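Local coordinates for penicillin binding protein 2X (Streptococcus thermophilus, PDB 5U47) that probably cross-links adjacent peptidoglycan strands as a transpeptidase of the cell-division machinery and is a target of beta-lactam antibiotics, at residues N429-K439 and A452-K463. The protein carries 1 engineered substitution. Numbering follows the deposited sequence.
Sequences NGIMLEPQFIK and AKKEVIGKPVSK
M432 and I457 show how two irregular chain segments can be joined by a short antiparallel pairing whose polar and apolar parts divide the work. The I457 amide reaches M432 O at 2.9 Å in an almost straight bond (176°), while M432 N donates to G458 O. On one side of this pairing M432 CE rests on I457 CD1 at 3.8 Å; its chain, with CG anti to the backbone N (chi1 -161°), turns at chi3 to bring the methyl there. Both side chains also touch R421 of helix 416-427. On the other side lies V456, whose CG1 presses on I431 CG2 at 3.5 Å, tighter than usual for two carbons, while its CG2 meets L433 CD2. V461, shortly before helix 463-478, brings its O to 3.3 Å from the bare CA of G430 in a CA-H...O contact.

Beyond E434 the two chains diverge around Q436 and K453, and ordered waters fill in. One water bridges E434 O and E455 N; another accepts from Q436 NE2 and donates to E455 OE1. The extended Q436 side chain spans the gap, NE2 giving its other bond to K453 O at 2.9 Å, with the acceptor close to the amide plane. The exposed K453 and K454 border this wetter half, and the bond from A452 N to K439 O closes the gap at its far end.

E434 and E455 run side by side with carboxylate planes 58° apart, E434 OE2 and E455 OE1 being 4.6 Å from each other. R610, in helix 602-611 of the first PASTA domain, forms a salt bridge with E455 OE2 and a long, weak ion pair with E434, which probably offsets the repulsion. The chemistry is consistent with an interface in which E455, through its salt bridge, helps hold the first PASTA domain against the transpeptidase domain.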
loop_
_atom_site.group_PDB
_atom_site.type_symbol
_atom_site.label_atom_id
_atom_site.label_comp_id
_atom_site.label_asym_id
_atom_site.label_seq_id
_atom_site.Cartn_x
_atom_site.Cartn_y
_atom_site.Cartn_z
ATOM N N ASN A 429 20.078 -9.565 -3.514
ATOM C CA ASN A 429 21.025 -10.156 -4.472
ATOM C C ASN A 429 20.749 -9.883 -5.961
ATOM O O ASN A 429 20.999 -10.732 -6.828
ATOM C CB ASN A 429 21.113 -11.673 -4.207
ATOM C CG ASN A 429 21.581 -11.984 -2.793
ATOM O OD1 ASN A 429 20.887 -12.659 -2.020
ATOM N ND2 ASN A 429 22.719 -11.441 -2.425
ATOM N N GLY A 430 20.248 -8.693 -6.250
ATOM C CA GLY A 430 19.942 -8.294 -7.613
ATOM C C GLY A 430 18.553 -8.652 -8.108
ATOM O O GLY A 430 18.156 -8.183 -9.163
ATOM N N ILE A 431 17.811 -9.438 -7.320
ATOM C CA ILE A 431 16.487 -9.982 -7.694
ATOM C C ILE A 431 15.372 -9.087 -7.178
ATOM O O ILE A 431 15.114 -9.031 -5.980
ATOM C CB ILE A 431 16.324 -11.416 -7.122
ATOM C CG1 ILE A 431 17.489 -12.298 -7.599
ATOM C CG2 ILE A 431 14.975 -12.029 -7.505
ATOM C CD1 ILE A 431 17.619 -13.595 -6.839
ATOM N N MET A 432 14.687 -8.425 -8.100
ATOM C CA MET A 432 13.651 -7.479 -7.760
ATOM C C MET A 432 12.369 -8.208 -7.372
ATOM O O MET A 432 11.986 -9.217 -8.009
ATOM C CB MET A 432 13.413 -6.537 -8.940
ATOM C CG MET A 432 12.707 -5.258 -8.567
ATOM S SD MET A 432 12.906 -3.973 -9.843
ATOM C CE MET A 432 11.812 -4.698 -11.028
ATOM N N LEU A 433 11.718 -7.678 -6.335
ATOM C CA LEU A 433 10.492 -8.220 -5.777
ATOM C C LEU A 433 9.369 -7.215 -5.867
ATOM O O LEU A 433 9.597 -5.995 -5.843
ATOM C CB LEU A 433 10.696 -8.559 -4.290
ATOM C CG LEU A 433 11.840 -9.505 -3.922
ATOM C CD1 LEU A 433 11.958 -9.696 -2.413
ATOM C CD2 LEU A 433 11.656 -10.847 -4.592
ATOM N N GLU A 434 8.150 -7.732 -5.984
ATOM C CA GLU A 434 6.956 -6.889 -5.986
ATOM C C GLU A 434 6.634 -6.529 -4.523
ATOM O O GLU A 434 6.514 -7.425 -3.682
ATOM C CB GLU A 434 5.794 -7.662 -6.596
ATOM C CG GLU A 434 4.468 -6.920 -6.668
ATOM C CD GLU A 434 4.392 -5.860 -7.761
ATOM O OE1 GLU A 434 5.425 -5.426 -8.331
ATOM O OE2 GLU A 434 3.255 -5.449 -8.039
ATOM N N PRO A 435 6.495 -5.229 -4.205
ATOM C CA PRO A 435 6.085 -4.881 -2.861
ATOM C C PRO A 435 4.687 -5.460 -2.602
ATOM O O PRO A 435 3.867 -5.475 -3.525
ATOM C CB PRO A 435 6.064 -3.345 -2.881
ATOM C CG PRO A 435 7.021 -2.986 -3.959
ATOM C CD PRO A 435 6.772 -4.023 -5.007
ATOM N N GLN A 436 4.461 -5.951 -1.383
ATOM C CA GLN A 436 3.197 -6.583 -0.982
ATOM C C GLN A 436 2.699 -6.013 0.320
ATOM O O GLN A 436 3.497 -5.731 1.241
ATOM C CB GLN A 436 3.384 -8.088 -0.773
ATOM C CG GLN A 436 3.655 -8.877 -2.039
ATOM C CD GLN A 436 3.896 -10.356 -1.790
ATOM O OE1 GLN A 436 4.227 -10.781 -0.665
ATOM N NE2 GLN A 436 3.744 -11.152 -2.837
ATOM N N PHE A 437 1.373 -5.889 0.405
ATOM C CA PHE A 437 0.691 -5.418 1.597
ATOM C C PHE A 437 -0.397 -6.397 2.067
ATOM O O PHE A 437 -0.997 -6.172 3.130
ATOM C CB PHE A 437 0.128 -3.980 1.426
ATOM C CG PHE A 437 -0.906 -3.847 0.334
ATOM C CD1 PHE A 437 -2.235 -4.149 0.574
ATOM C CD2 PHE A 437 -0.539 -3.421 -0.939
ATOM C CE1 PHE A 437 -3.177 -4.037 -0.438
ATOM C CE2 PHE A 437 -1.477 -3.306 -1.955
ATOM C CZ PHE A 437 -2.804 -3.615 -1.699
ATOM N N ILE A 438 -0.647 -7.473 1.301
ATOM C CA ILE A 438 -1.624 -8.512 1.708
ATOM C C ILE A 438 -0.888 -9.791 2.042
ATOM O O ILE A 438 -0.149 -10.336 1.205
ATOM C CB ILE A 438 -2.626 -8.878 0.595
ATOM C CG1 ILE A 438 -3.356 -7.632 0.113
ATOM C CG2 ILE A 438 -3.628 -9.931 1.094
ATOM C CD1 ILE A 438 -4.151 -7.846 -1.157
ATOM N N LYS A 439 -1.119 -10.287 3.248
ATOM C CA LYS A 439 -0.504 -11.522 3.722
ATOM C C LYS A 439 -1.428 -12.705 3.479
ATOM O O LYS A 439 -0.993 -13.776 3.103
ATOM C CB LYS A 439 -0.242 -11.432 5.231
ATOM C CG LYS A 439 0.454 -12.634 5.881
ATOM C CD LYS A 439 1.943 -12.695 5.529
ATOM C CE LYS A 439 2.249 -13.333 4.175
ATOM N NZ LYS A 439 3.469 -12.749 3.511
ATOM N N ALA A 452 -0.038 -15.410 0.949
ATOM C CA ALA A 452 0.990 -14.861 0.055
ATOM C C ALA A 452 2.394 -15.370 0.287
ATOM O O ALA A 452 2.751 -15.784 1.381
ATOM C CB ALA A 452 0.992 -13.333 0.131
ATOM N N LYS A 453 3.166 -15.373 -0.802
ATOM C CA LYS A 453 4.591 -15.660 -0.804
ATOM C C LYS A 453 5.207 -14.597 -1.725
ATOM O O LYS A 453 4.492 -13.963 -2.531
ATOM C CB LYS A 453 4.920 -17.070 -1.324
ATOM C CG LYS A 453 4.457 -18.218 -0.420
ATOM C CD LYS A 453 4.744 -19.555 -1.095
ATOM C CE LYS A 453 4.224 -20.746 -0.299
ATOM N NZ LYS A 453 5.005 -20.981 0.951
ATOM N N LYS A 454 6.521 -14.421 -1.635
ATOM C CA LYS A 454 7.197 -13.389 -2.422
ATOM C C LYS A 454 7.022 -13.566 -3.934
ATOM O O LYS A 454 6.902 -14.689 -4.431
ATOM C CB LYS A 454 8.689 -13.340 -2.084
ATOM C CG LYS A 454 9.513 -14.460 -2.676
ATOM C CD LYS A 454 10.946 -14.370 -2.202
ATOM C CE LYS A 454 11.777 -15.462 -2.862
ATOM N NZ LYS A 454 13.147 -15.425 -2.286
ATOM N N GLU A 455 7.013 -12.445 -4.637
ATOM C CA GLU A 455 6.855 -12.405 -6.086
ATOM C C GLU A 455 8.101 -11.810 -6.749
ATOM O O GLU A 455 8.354 -10.605 -6.651
ATOM C CB GLU A 455 5.609 -11.589 -6.446
ATOM C CG GLU A 455 5.297 -11.577 -7.942
ATOM C CD GLU A 455 4.110 -10.699 -8.346
ATOM O OE1 GLU A 455 3.457 -10.060 -7.482
ATOM O OE2 GLU A 455 3.817 -10.652 -9.572
ATOM N N VAL A 456 8.867 -12.654 -7.444
ATOM C CA VAL A 456 10.068 -12.226 -8.165
ATOM C C VAL A 456 9.611 -11.642 -9.493
ATOM O O VAL A 456 8.857 -12.280 -10.217
ATOM C CB VAL A 456 11.026 -13.408 -8.380
ATOM C CG1 VAL A 456 12.174 -13.041 -9.295
ATOM C CG2 VAL A 456 11.518 -13.955 -7.029
ATOM N N ILE A 457 10.063 -10.438 -9.813
ATOM C CA ILE A 457 9.586 -9.753 -11.022
ATOM C C ILE A 457 10.664 -9.280 -11.984
ATOM O O ILE A 457 10.329 -8.654 -12.991
ATOM C CB ILE A 457 8.680 -8.558 -10.656
ATOM C CG1 ILE A 457 9.429 -7.581 -9.767
ATOM C CG2 ILE A 457 7.429 -9.056 -9.951
ATOM C CD1 ILE A 457 8.691 -6.286 -9.552
ATOM N N GLY A 458 11.933 -9.564 -11.664
ATOM C CA GLY A 458 13.038 -9.194 -12.530
ATOM C C GLY A 458 14.389 -9.286 -11.863
ATOM O O GLY A 458 14.513 -9.651 -10.681
ATOM N N LYS A 459 15.416 -8.966 -12.636
ATOM C CA LYS A 459 16.782 -8.993 -12.145
ATOM C C LYS A 459 17.585 -7.916 -12.874
ATOM O O LYS A 459 18.234 -8.189 -13.890
ATOM C CB LYS A 459 17.397 -10.384 -12.317
ATOM C CG LYS A 459 18.771 -10.437 -11.679
ATOM C CD LYS A 459 19.300 -11.825 -11.458
ATOM C CE LYS A 459 20.624 -11.742 -10.716
ATOM N NZ LYS A 459 21.342 -13.034 -10.817
ATOM N N PRO A 460 17.520 -6.679 -12.372
ATOM C CA PRO A 460 18.209 -5.588 -13.043
ATOM C C PRO A 460 19.743 -5.654 -13.000
ATOM O O PRO A 460 20.376 -5.224 -13.954
ATOM C CB PRO A 460 17.706 -4.330 -12.325
ATOM C CG PRO A 460 16.808 -4.757 -11.253
ATOM C CD PRO A 460 16.605 -6.224 -11.307
ATOM N N VAL A 461 20.317 -6.195 -11.920
ATOM C CA VAL A 461 21.780 -6.280 -11.769
ATOM C C VAL A 461 22.180 -7.610 -11.150
ATOM O O VAL A 461 21.346 -8.344 -10.631
ATOM C CB VAL A 461 22.337 -5.111 -10.906
ATOM C CG1 VAL A 461 22.022 -3.766 -11.549
ATOM C CG2 VAL A 461 21.785 -5.155 -9.491
ATOM N N SER A 462 23.463 -7.929 -11.236
ATOM C CA SER A 462 23.980 -9.165 -10.682
ATOM C C SER A 462 24.035 -9.115 -9.152
ATOM O O SER A 462 23.938 -8.050 -8.531
ATOM C CB SER A 462 25.387 -9.423 -11.207
ATOM O OG SER A 462 26.315 -8.491 -10.653
ATOM N N LYS A 463 24.204 -10.284 -8.567
ATOM C CA LYS A 463 24.361 -10.430 -7.123
ATOM C C LYS A 463 25.603 -9.651 -6.656
ATOM O O LYS A 463 25.575 -8.960 -5.619
ATOM C CB LYS A 463 24.524 -11.914 -6.806
ATOM C CG LYS A 463 24.922 -12.256 -5.384
ATOM C CD LYS A 463 25.014 -13.772 -5.250
ATOM C CE LYS A 463 25.624 -14.201 -3.935
ATOM N NZ LYS A 463 24.829 -13.734 -2.785
HETATM O O HOH W 1 21.276 -13.418 -7.348
HETATM O O HOH W 2 7.307 -10.034 -3.124
HETATM O O HOH W 3 2.266 -9.823 -5.072
#